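Local coordinates for glideosome-associated protein 50 (Plasmodium falciparum 3D7, PDB 3TGH), which serves as a component of the glideosome, the complex for gliding motility and host cell invasion, and may help fix it to the parasite's inner membrane complex, at residues Met72-Leu80 against Pro119-Tyr130; Lys1-Leu9 against Gly275-Asn283. All coordinates share one frame; numbering follows the deposited sequence.

Both contacts build the same seven-stranded mixed sheet, one of the two sheets of this metallophosphoesterase fold, and both are largely buried. Contact 1 adds the outermost strand 120-122 to strand 75-78, in parallel, and its second segment then crosses to strand 128-136 of the other sheet. Contact 2 lies nearer the middle of the strand order, where strand 4-8 pairs antiparallel with strand 275-282; strand 37-40 separates the two strand pairs. Their centres are about 16 Å apart. Aromatic rings, proline and methionine dominate contact 1, with one tyrosine hydroxyl on a backbone carbonyl. Contact 2 has a longer backbone ladder, a buried serine-histidine bond on one face and charged groups on the other.

Contact 1 of 2, residues Met72-Leu80 against Pro119-Tyr130; sequences MYMPFFTVL and PKWIMPNYWYHY
Phe77 holds CG anti to its carbonyl carbon (chi1 -65°) while Tyr130 turns CG away from its own N (chi1 170°). The two rings meet in an offset stack, centroids 4.6 Å apart and planes at 28°, with Phe77 CZ over the middle of the Tyr130 face. Ile122 flanks the same phenyl ring, its CG2 3.7 Å from Phe77 CD1. Strands 75-78 and 120-122 run parallel, and backbone bonds such as Phe76 N to Lys120 O (2.8 Å) join them. On the sheet face carrying Phe76 and Trp121, those two rings are nearly parallel but slid apart. Thr78 CG2 sits over the indole's six-membered ring, 4.0 Å from its centroid, a CH-pi contact; Thr78 OG1 bonds instead to Asn44. Tyr128 OH donates to Thr78 O at 2.8 Å, the acceptor lying in the plane of the phenol ring. Further on, Leu80 CD2 abuts the edge of the Tyr126 ring, 3.4 Å from CE1, and a water bridges Leu80 N to Tyr126 O. Tyr128 and Tyr130 belong to strand 128-136, so one hydroxyl bond and one ring stack tie strand 75-78 of the first sheet to that strand of the second.

Contact 2 of 2, residues Lys1-Leu9 against Gly275-Asn283; sequences KCQLRFASL and GFCVHELSN
Strands 4-8 and 275-282 run antiparallel, their axes 4.6 Å apart at closest approach and 160° between directions, with six backbone hydrogen bonds at the pairs Leu4-Leu281, Phe6-His279 and Ser8-Cys277. Strand 4-8 is the middle strand of a seven-stranded sheet in the calcineurin-like phosphoesterase fold: it has parallel strand 37-40 on its other side, while 275-282 leads into the antiparallel strands 285-292 and 297-305. On the face bearing Phe6, Ser8 and His279, Phe6 CG sits between the backbone N and the carbonyl carbon (chi1 71°), which lays its ring against His279. The phenyl and imidazole planes lie 18° apart but slid, so the rings barely overlap. His279 CB lies over the phenyl face, 3.8 Å from its centroid. Leu281 CD1 meets the rim of that ring, 3.7 Å from CE2. The imidazole is fixed at both nitrogens, NE2 sharing a 2.8 Å hydrogen bond with Ser8 OG and ND1 bonding to Thr288, which holds its rotation. The opposite face carries Arg5 and Glu280, whose guanidinium and carboxylate stack in one of two Glu280 conformers, an uncertain arrangement. There Glu280 OE2 lies over the guanidinium, 4.0 Å from Arg5 NE, a long salt bridge of charges alone, and OE2 also pairs with Lys289. Arg5 NE and NH2 both donate to Gln3 OE1, each at 2.8 Å, while NH1 bonds to Glu33 O.

Contact 1 of 2, residues Met72-Leu80 against Pro119-Tyr130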
loop_
_atom_site.group_PDB
_atom_site.type_symbol
_atom_site.label_atom_id
_atom_site.label_comp_id
_atom_site.label_asym_id
_atom_site.label_seq_id
_atom_site.Cartn_x
_atom_site.Cartn_y
_atom_site.Cartn_z
ATOM N N MET A 72 15.849 3.593 -10.191
ATOM C CA MET A 72 14.972 3.019 -9.159
ATOM C C MET A 72 15.183 3.648 -7.775
ATOM O O MET A 72 14.615 3.178 -6.778
ATOM C CB MET A 72 15.162 1.498 -9.094
ATOM C CG MET A 72 14.576 0.751 -10.290
ATOM S SD MET A 72 12.774 0.785 -10.300
ATOM C CE MET A 72 12.429 -0.457 -9.040
ATOM N N TYR A 73 15.968 4.722 -7.699
ATOM C CA TYR A 73 16.178 5.373 -6.413
ATOM C C TYR A 73 15.033 6.337 -6.129
ATOM O O TYR A 73 15.038 7.490 -6.577
ATOM C CB TYR A 73 17.534 6.078 -6.333
ATOM C CG TYR A 73 17.808 6.638 -4.957
ATOM C CD1 TYR A 73 17.837 5.803 -3.844
ATOM C CD2 TYR A 73 18.029 8.001 -4.761
ATOM C CE1 TYR A 73 18.082 6.301 -2.574
ATOM C CE2 TYR A 73 18.275 8.511 -3.488
ATOM C CZ TYR A 73 18.295 7.649 -2.400
ATOM O OH TYR A 73 18.535 8.120 -1.133
ATOM N N MET A 74 14.046 5.830 -5.393
ATOM C CA MET A 74 12.853 6.571 -5.015
ATOM C C MET A 74 12.279 5.919 -3.754
ATOM O O MET A 74 12.680 4.809 -3.400
ATOM C CB MET A 74 11.826 6.506 -6.148
ATOM C CG MET A 74 11.349 5.092 -6.484
ATOM S SD MET A 74 10.257 5.055 -7.918
ATOM C CE MET A 74 11.425 5.486 -9.220
ATOM N N PRO A 75 11.345 6.596 -3.068
ATOM C CA PRO A 75 10.757 6.006 -1.867
ATOM C C PRO A 75 10.016 4.712 -2.150
ATOM O O PRO A 75 9.379 4.591 -3.190
ATOM C CB PRO A 75 9.768 7.080 -1.395
ATOM C CG PRO A 75 10.309 8.341 -1.949
ATOM C CD PRO A 75 10.858 7.968 -3.286
ATOM N N PHE A 76 10.141 3.768 -1.219
ATOM C CA PHE A 76 9.431 2.492 -1.218
ATOM C C PHE A 76 8.680 2.439 0.118
ATOM O O PHE A 76 9.243 2.018 1.145
ATOM C CB PHE A 76 10.452 1.358 -1.341
ATOM C CG PHE A 76 9.844 -0.011 -1.516
ATOM C CD1 PHE A 76 9.578 -0.510 -2.784
ATOM C CD2 PHE A 76 9.613 -0.823 -0.422
ATOM C CE1 PHE A 76 9.043 -1.782 -2.950
ATOM C CE2 PHE A 76 9.070 -2.100 -0.584
ATOM C CZ PHE A 76 8.783 -2.567 -1.849
ATOM N N PHE A 77 7.438 2.929 0.110
ATOM C CA PHE A 77 6.620 3.051 1.314
ATOM C C PHE A 77 5.973 1.700 1.529
ATOM O O PHE A 77 5.139 1.272 0.718
ATOM C CB PHE A 77 5.505 4.087 1.153
ATOM C CG PHE A 77 5.990 5.503 0.977
ATOM C CD1 PHE A 77 6.462 6.225 2.060
ATOM C CD2 PHE A 77 5.922 6.122 -0.259
ATOM C CE1 PHE A 77 6.900 7.536 1.897
ATOM C CE2 PHE A 77 6.359 7.427 -0.427
ATOM C CZ PHE A 77 6.845 8.132 0.651
ATOM N N THR A 78 6.350 1.025 2.602
ATOM C CA THR A 78 5.850 -0.315 2.821
ATOM C C THR A 78 5.170 -0.497 4.172
ATOM O O THR A 78 5.219 0.367 5.041
ATOM C CB THR A 78 6.959 -1.360 2.598
ATOM O OG1 THR A 78 6.351 -2.658 2.548
ATOM C CG2 THR A 78 7.999 -1.315 3.699
ATOM N N VAL A 79 4.458 -1.615 4.289
ATOM C CA VAL A 79 3.858 -2.057 5.533
ATOM C C VAL A 79 4.144 -3.546 5.677
ATOM O O VAL A 79 4.564 -4.202 4.723
ATOM C CB VAL A 79 2.321 -1.887 5.538
ATOM C CG1 VAL A 79 1.940 -0.417 5.514
ATOM C CG2 VAL A 79 1.692 -2.627 4.352
ATOM N N LEU A 80 3.906 -4.062 6.874
ATOM C CA LEU A 80 4.035 -5.484 7.132
ATOM C C LEU A 80 2.733 -6.203 6.842
ATOM O O LEU A 80 1.635 -5.673 7.055
ATOM C CB LEU A 80 4.420 -5.725 8.589
ATOM C CG LEU A 80 5.914 -5.886 8.901
ATOM C CD1 LEU A 80 6.856 -5.140 7.978
ATOM C CD2 LEU A 80 6.189 -5.627 10.351
ATOM N N PRO A 119 15.369 0.996 -4.429
ATOM C CA PRO A 119 14.524 2.003 -3.781
ATOM C C PRO A 119 14.802 2.165 -2.285
ATOM O O PRO A 119 15.265 1.229 -1.634
ATOM C CB PRO A 119 13.100 1.469 -4.009
ATOM C CG PRO A 119 13.206 0.555 -5.181
ATOM C CD PRO A 119 14.568 -0.041 -5.108
ATOM N N LYS A 120 14.509 3.344 -1.754
ATOM C CA LYS A 120 14.737 3.636 -0.338
ATOM C C LYS A 120 13.590 3.056 0.510
ATOM O O LYS A 120 12.450 3.474 0.393
ATOM C CB LYS A 120 14.865 5.146 -0.111
ATOM C CG LYS A 120 15.299 5.525 1.313
ATOM C CD LYS A 120 15.340 7.028 1.529
ATOM C CE LYS A 120 15.876 7.366 2.923
ATOM N NZ LYS A 120 15.933 8.837 3.184
ATOM N N TRP A 121 13.927 2.100 1.367
ATOM C CA TRP A 121 12.972 1.418 2.235
ATOM C C TRP A 121 12.453 2.382 3.303
ATOM O O TRP A 121 13.232 2.893 4.102
ATOM C CB TRP A 121 13.694 0.232 2.870
ATOM C CG TRP A 121 12.878 -0.689 3.703
ATOM C CD1 TRP A 121 12.638 -0.582 5.041
ATOM C CD2 TRP A 121 12.249 -1.898 3.280
ATOM N NE1 TRP A 121 11.879 -1.639 5.473
ATOM C CE2 TRP A 121 11.629 -2.464 4.414
ATOM C CE3 TRP A 121 12.142 -2.557 2.052
ATOM C CZ2 TRP A 121 10.915 -3.658 4.355
ATOM C CZ3 TRP A 121 11.433 -3.752 2.003
ATOM C CH2 TRP A 121 10.826 -4.280 3.144
ATOM N N ILE A 122 11.145 2.642 3.287
ATOM C CA ILE A 122 10.512 3.564 4.222
ATOM C C ILE A 122 9.413 2.835 4.990
ATOM O O ILE A 122 8.459 2.322 4.399
ATOM C CB ILE A 122 9.925 4.786 3.503
ATOM C CG1 ILE A 122 11.038 5.550 2.779
ATOM C CG2 ILE A 122 9.206 5.708 4.496
ATOM C CD1 ILE A 122 10.570 6.802 2.092
ATOM N N MET A 123 9.580 2.764 6.308
ATOM C CA MET A 123 8.538 2.232 7.192
ATOM C C MET A 123 8.842 2.754 8.607
ATOM O O MET A 123 9.439 2.046 9.421
ATOM C CB MET A 123 8.487 0.700 7.152
ATOM C CG MET A 123 7.206 0.176 7.768
ATOM S SD MET A 123 7.041 -1.622 7.724
ATOM C CE MET A 123 8.110 -2.047 9.105
ATOM N N PRO A 124 8.462 4.011 8.890
ATOM C CA PRO A 124 8.839 4.660 10.162
ATOM C C PRO A 124 8.131 4.073 11.394
ATOM O O PRO A 124 8.607 4.237 12.526
ATOM C CB PRO A 124 8.452 6.123 9.940
ATOM C CG PRO A 124 7.399 6.085 8.903
ATOM C CD PRO A 124 7.695 4.914 8.017
ATOM N N ASN A 125 7.012 3.391 11.150
ATOM C CA ASN A 125 6.262 2.667 12.162
ATOM C C ASN A 125 5.400 1.649 11.413
ATOM O O ASN A 125 5.309 1.703 10.178
ATOM C CB ASN A 125 5.395 3.617 12.991
ATOM C CG ASN A 125 4.721 2.922 14.176
ATOM O OD1 ASN A 125 5.320 2.075 14.833
ATOM N ND2 ASN A 125 3.462 3.269 14.431
ATOM N N TYR A 126 4.785 0.728 12.149
ATOM C CA TYR A 126 3.931 -0.297 11.545
ATOM C C TYR A 126 2.705 0.322 10.860
ATOM O O TYR A 126 2.169 -0.260 9.919
ATOM C CB TYR A 126 3.527 -1.331 12.598
ATOM C CG TYR A 126 4.722 -2.024 13.222
ATOM C CD1 TYR A 126 5.511 -2.895 12.473
ATOM C CD2 TYR A 126 5.107 -1.755 14.535
ATOM C CE1 TYR A 126 6.631 -3.507 13.019
ATOM C CE2 TYR A 126 6.237 -2.371 15.095
ATOM C CZ TYR A 126 6.986 -3.248 14.328
ATOM O OH TYR A 126 8.102 -3.867 14.851
ATOM N N TRP A 127 2.285 1.495 11.338
ATOM C CA TRP A 127 1.267 2.313 10.699
ATOM C C TRP A 127 1.763 3.760 10.680
ATOM O O TRP A 127 2.451 4.203 11.611
ATOM C CB TRP A 127 -0.087 2.213 11.419
ATOM C CG TRP A 127 -0.083 2.747 12.823
ATOM C CD1 TRP A 127 -0.469 3.982 13.233
ATOM C CD2 TRP A 127 0.342 2.044 13.991
ATOM N NE1 TRP A 127 -0.312 4.096 14.601
ATOM C CE2 TRP A 127 0.190 2.915 15.084
ATOM C CE3 TRP A 127 0.834 0.749 14.220
ATOM C CZ2 TRP A 127 0.523 2.544 16.388
ATOM C CZ3 TRP A 127 1.168 0.380 15.510
ATOM C CH2 TRP A 127 1.008 1.273 16.582
ATOM N N TYR A 128 1.417 4.490 9.627
ATOM C CA TYR A 128 1.908 5.865 9.438
ATOM C C TYR A 128 1.164 6.546 8.283
ATOM O O TYR A 128 0.192 6.001 7.743
ATOM C CB TYR A 128 3.441 5.877 9.215
ATOM C CG TYR A 128 3.925 5.155 7.965
ATOM C CD1 TYR A 128 4.091 3.775 7.956
ATOM C CD2 TYR A 128 4.246 5.866 6.800
ATOM C CE1 TYR A 128 4.511 3.107 6.828
ATOM C CE2 TYR A 128 4.692 5.209 5.657
ATOM C CZ TYR A 128 4.805 3.821 5.674
ATOM O OH TYR A 128 5.250 3.159 4.556
ATOM N N HIS A 129 1.589 7.752 7.925
ATOM C CA HIS A 129 0.957 8.493 6.830
ATOM C C HIS A 129 1.993 9.282 6.067
ATOM O O HIS A 129 3.086 9.535 6.575
ATOM C CB HIS A 129 -0.107 9.446 7.371
ATOM C CG HIS A 129 0.384 10.296 8.496
ATOM N ND1 HIS A 129 0.170 9.972 9.817
ATOM C CD2 HIS A 129 1.142 11.420 8.503
ATOM C CE1 HIS A 129 0.734 10.883 10.589
ATOM N NE2 HIS A 129 1.327 11.776 9.815
ATOM N N TYR A 130 1.624 9.664 4.849
ATOM C CA TYR A 130 2.443 10.492 3.973
ATOM C C TYR A 130 1.486 11.416 3.224
ATOM O O TYR A 130 0.627 10.967 2.470
ATOM C CB TYR A 130 3.231 9.609 3.004
ATOM C CG TYR A 130 3.935 10.347 1.884
ATOM C CD1 TYR A 130 4.921 11.287 2.157
ATOM C CD2 TYR A 130 3.636 10.073 0.545
ATOM C CE1 TYR A 130 5.580 11.962 1.126
ATOM C CE2 TYR A 130 4.287 10.742 -0.491
ATOM C CZ TYR A 130 5.255 11.682 -0.192
ATOM O OH TYR A 130 5.900 12.336 -1.216
HETATM O O HOH W 1 3.165 -2.582 9.161
#

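Contact 2 of 2, residues Lys1-Leu9 against Gly275-Asn283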
loop_
_atom_site.group_PDB
_atom_site.type_symbol
_atom_site.label_atom_id
_atom_site.label_comp_id
_atom_site.label_asym_id
_atom_site.label_seq_id
_atom_site.Cartn_x
_atom_site.Cartn_y
_atom_site.Cartn_z
ATOM N N LYS A 1 5.190 18.965 -14.003
ATOM C CA LYS A 1 4.229 17.917 -14.462
ATOM C C LYS A 1 2.916 17.992 -13.677
ATOM O O LYS A 1 2.919 18.230 -12.465
ATOM C CB LYS A 1 4.858 16.521 -14.363
ATOM C CG LYS A 1 5.660 16.256 -13.091
ATOM C CD LYS A 1 6.506 14.996 -13.236
ATOM C CE LYS A 1 7.381 14.748 -12.014
ATOM N NZ LYS A 1 8.256 13.556 -12.198
ATOM N N CYS A 2 1.803 17.779 -14.380
ATOM C CA CYS A 2 0.460 17.993 -13.826
ATOM C C CYS A 2 -0.184 16.718 -13.254
ATOM O O CYS A 2 -1.410 16.642 -13.130
ATOM C CB CYS A 2 -0.457 18.593 -14.901
ATOM S SG CYS A 2 0.043 20.237 -15.500
ATOM N N GLN A 3 0.637 15.728 -12.909
ATOM C CA GLN A 3 0.146 14.471 -12.339
ATOM C C GLN A 3 1.058 13.970 -11.219
ATOM O O GLN A 3 2.204 14.413 -11.081
ATOM C CB GLN A 3 0.043 13.393 -13.422
ATOM C CG GLN A 3 -0.955 13.701 -14.528
ATOM C CD GLN A 3 -1.057 12.596 -15.570
ATOM O OE1 GLN A 3 -0.302 11.623 -15.540
ATOM N NE2 GLN A 3 -1.996 12.745 -16.499
ATOM N N LEU A 4 0.527 13.053 -10.419
ATOM C CA LEU A 4 1.318 12.299 -9.445
ATOM C C LEU A 4 1.182 10.823 -9.819
ATOM O O LEU A 4 0.070 10.313 -9.941
ATOM C CB LEU A 4 0.807 12.540 -8.023
ATOM C CG LEU A 4 1.616 11.947 -6.861
ATOM C CD1 LEU A 4 1.051 12.393 -5.523
ATOM C CD2 LEU A 4 1.644 10.432 -6.916
ATOM N N ARG A 5 2.316 10.156 -10.000
ATOM C CA ARG A 5 2.338 8.767 -10.439
ATOM C C ARG A 5 3.137 7.888 -9.499
ATOM O O ARG A 5 4.298 8.184 -9.176
ATOM C CB ARG A 5 2.922 8.678 -11.840
ATOM C CG ARG A 5 2.049 9.377 -12.868
ATOM C CD ARG A 5 2.555 9.131 -14.262
ATOM N NE ARG A 5 1.642 9.655 -15.273
ATOM C CZ ARG A 5 1.814 9.520 -16.586
ATOM N NH1 ARG A 5 2.878 8.885 -17.072
ATOM N NH2 ARG A 5 0.915 10.028 -17.421
ATOM N N PHE A 6 2.510 6.789 -9.086
ATOM C CA PHE A 6 3.128 5.850 -8.182
ATOM C C PHE A 6 2.771 4.432 -8.598
ATOM O O PHE A 6 1.824 4.223 -9.355
ATOM C CB PHE A 6 2.752 6.164 -6.720
ATOM C CG PHE A 6 1.329 5.859 -6.354
ATOM C CD1 PHE A 6 1.003 4.638 -5.767
ATOM C CD2 PHE A 6 0.317 6.787 -6.573
ATOM C CE1 PHE A 6 -0.310 4.351 -5.400
ATOM C CE2 PHE A 6 -1.007 6.502 -6.207
ATOM C CZ PHE A 6 -1.313 5.282 -5.625
ATOM N N ALA A 7 3.580 3.477 -8.160
ATOM C CA ALA A 7 3.356 2.071 -8.450
ATOM C C ALA A 7 3.069 1.318 -7.162
ATOM O O ALA A 7 3.478 1.745 -6.081
ATOM C CB ALA A 7 4.575 1.467 -9.161
ATOM N N SER A 8 2.347 0.204 -7.285
ATOM C CA SER A 8 2.058 -0.689 -6.167
ATOM C C SER A 8 2.613 -2.072 -6.478
ATOM O O SER A 8 2.398 -2.589 -7.577
ATOM C CB SER A 8 0.546 -0.815 -5.939
ATOM O OG SER A 8 -0.018 0.391 -5.462
ATOM N N LEU A 9 3.314 -2.659 -5.507
ATOM C CA LEU A 9 3.905 -3.989 -5.624
ATOM C C LEU A 9 3.703 -4.740 -4.303
ATOM O O LEU A 9 4.169 -4.295 -3.263
ATOM C CB LEU A 9 5.401 -3.869 -5.926
ATOM C CG LEU A 9 6.142 -5.201 -6.094
ATOM C CD1 LEU A 9 5.762 -5.866 -7.422
ATOM C CD2 LEU A 9 7.647 -4.995 -5.971
ATOM N N GLY A 275 2.082 -9.742 -11.373
ATOM C CA GLY A 275 2.094 -8.390 -11.901
ATOM C C GLY A 275 2.144 -7.303 -10.849
ATOM O O GLY A 275 2.585 -7.527 -9.724
ATOM N N PHE A 276 1.684 -6.119 -11.231
ATOM C CA PHE A 276 1.743 -4.947 -10.366
ATOM C C PHE A 276 0.793 -3.886 -10.904
ATOM O O PHE A 276 0.204 -4.064 -11.978
ATOM C CB PHE A 276 3.186 -4.415 -10.293
ATOM C CG PHE A 276 3.768 -4.028 -11.631
ATOM C CD1 PHE A 276 3.644 -2.730 -12.112
ATOM C CD2 PHE A 276 4.455 -4.955 -12.397
ATOM C CE1 PHE A 276 4.162 -2.378 -13.349
ATOM C CE2 PHE A 276 4.989 -4.617 -13.625
ATOM C CZ PHE A 276 4.851 -3.325 -14.105
ATOM N N CYS A 277 0.656 -2.779 -10.176
ATOM C CA CYS A 277 -0.177 -1.662 -10.617
ATOM C C CYS A 277 0.608 -0.375 -10.770
ATOM O O CYS A 277 1.577 -0.143 -10.046
ATOM C CB CYS A 277 -1.274 -1.384 -9.606
ATOM S SG CYS A 277 -2.451 -2.678 -9.448
ATOM N N VAL A 278 0.157 0.464 -11.695
ATOM C CA VAL A 278 0.628 1.832 -11.799
ATOM C C VAL A 278 -0.590 2.751 -11.682
ATOM O O VAL A 278 -1.623 2.515 -12.315
ATOM C CB VAL A 278 1.382 2.073 -13.113
ATOM C CG1 VAL A 278 1.804 3.536 -13.216
ATOM C CG2 VAL A 278 2.599 1.152 -13.192
ATOM N N HIS A 279 -0.470 3.786 -10.856
ATOM C CA HIS A 279 -1.592 4.665 -10.544
ATOM C C HIS A 279 -1.211 6.081 -10.923
ATOM O O HIS A 279 -0.078 6.493 -10.703
ATOM C CB HIS A 279 -1.931 4.633 -9.055
ATOM C CG HIS A 279 -2.026 3.260 -8.471
ATOM N ND1 HIS A 279 -3.218 2.583 -8.348
ATOM C CD2 HIS A 279 -1.075 2.448 -7.949
ATOM C CE1 HIS A 279 -2.998 1.408 -7.781
ATOM N NE2 HIS A 279 -1.705 1.303 -7.529
ATOM N N GLU A 280 -2.169 6.814 -11.477
ATOM C CA GLU A 280 -1.957 8.192 -11.905
ATOM C C GLU A 280 -3.037 9.092 -11.287
ATOM O O GLU A 280 -4.230 8.898 -11.535
ATOM C CB GLU A 280 -1.995 8.275 -13.441
ATOM C CG GLU A 280 -1.032 7.303 -14.162
ATOM C CD GLU A 280 -1.291 7.156 -15.669
ATOM O OE1 GLU A 280 -2.288 7.701 -16.195
ATOM O OE2 GLU A 280 -0.486 6.472 -16.334
ATOM N N LEU A 281 -2.621 10.062 -10.475
ATOM C CA LEU A 281 -3.539 11.056 -9.909
ATOM C C LEU A 281 -3.478 12.298 -10.783
ATOM O O LEU A 281 -2.385 12.770 -11.110
ATOM C CB LEU A 281 -3.150 11.437 -8.482
ATOM C CG LEU A 281 -3.552 10.517 -7.326
ATOM C CD1 LEU A 281 -3.242 9.083 -7.616
ATOM C CD2 LEU A 281 -2.861 10.978 -6.048
ATOM N N SER A 282 -4.643 12.830 -11.147
ATOM C CA SER A 282 -4.726 14.018 -11.997
ATOM C C SER A 282 -5.914 14.884 -11.593
ATOM O O SER A 282 -6.648 14.552 -10.663
ATOM C CB SER A 282 -4.862 13.606 -13.470
ATOM O OG SER A 282 -6.150 13.074 -13.750
ATOM N N ASN A 283 -6.114 15.986 -12.311
ATOM C CA ASN A 283 -7.259 16.862 -12.064
ATOM C C ASN A 283 -8.600 16.145 -12.219
ATOM O O ASN A 283 -9.583 16.527 -11.591
ATOM C CB ASN A 283 -7.208 18.125 -12.953
ATOM C CG ASN A 283 -7.114 17.813 -14.440
ATOM O OD1 ASN A 283 -6.916 16.666 -14.843
ATOM N ND2 ASN A 283 -7.251 18.845 -15.265
HETATM O O HOH W 2 -3.913 17.059 -14.140
#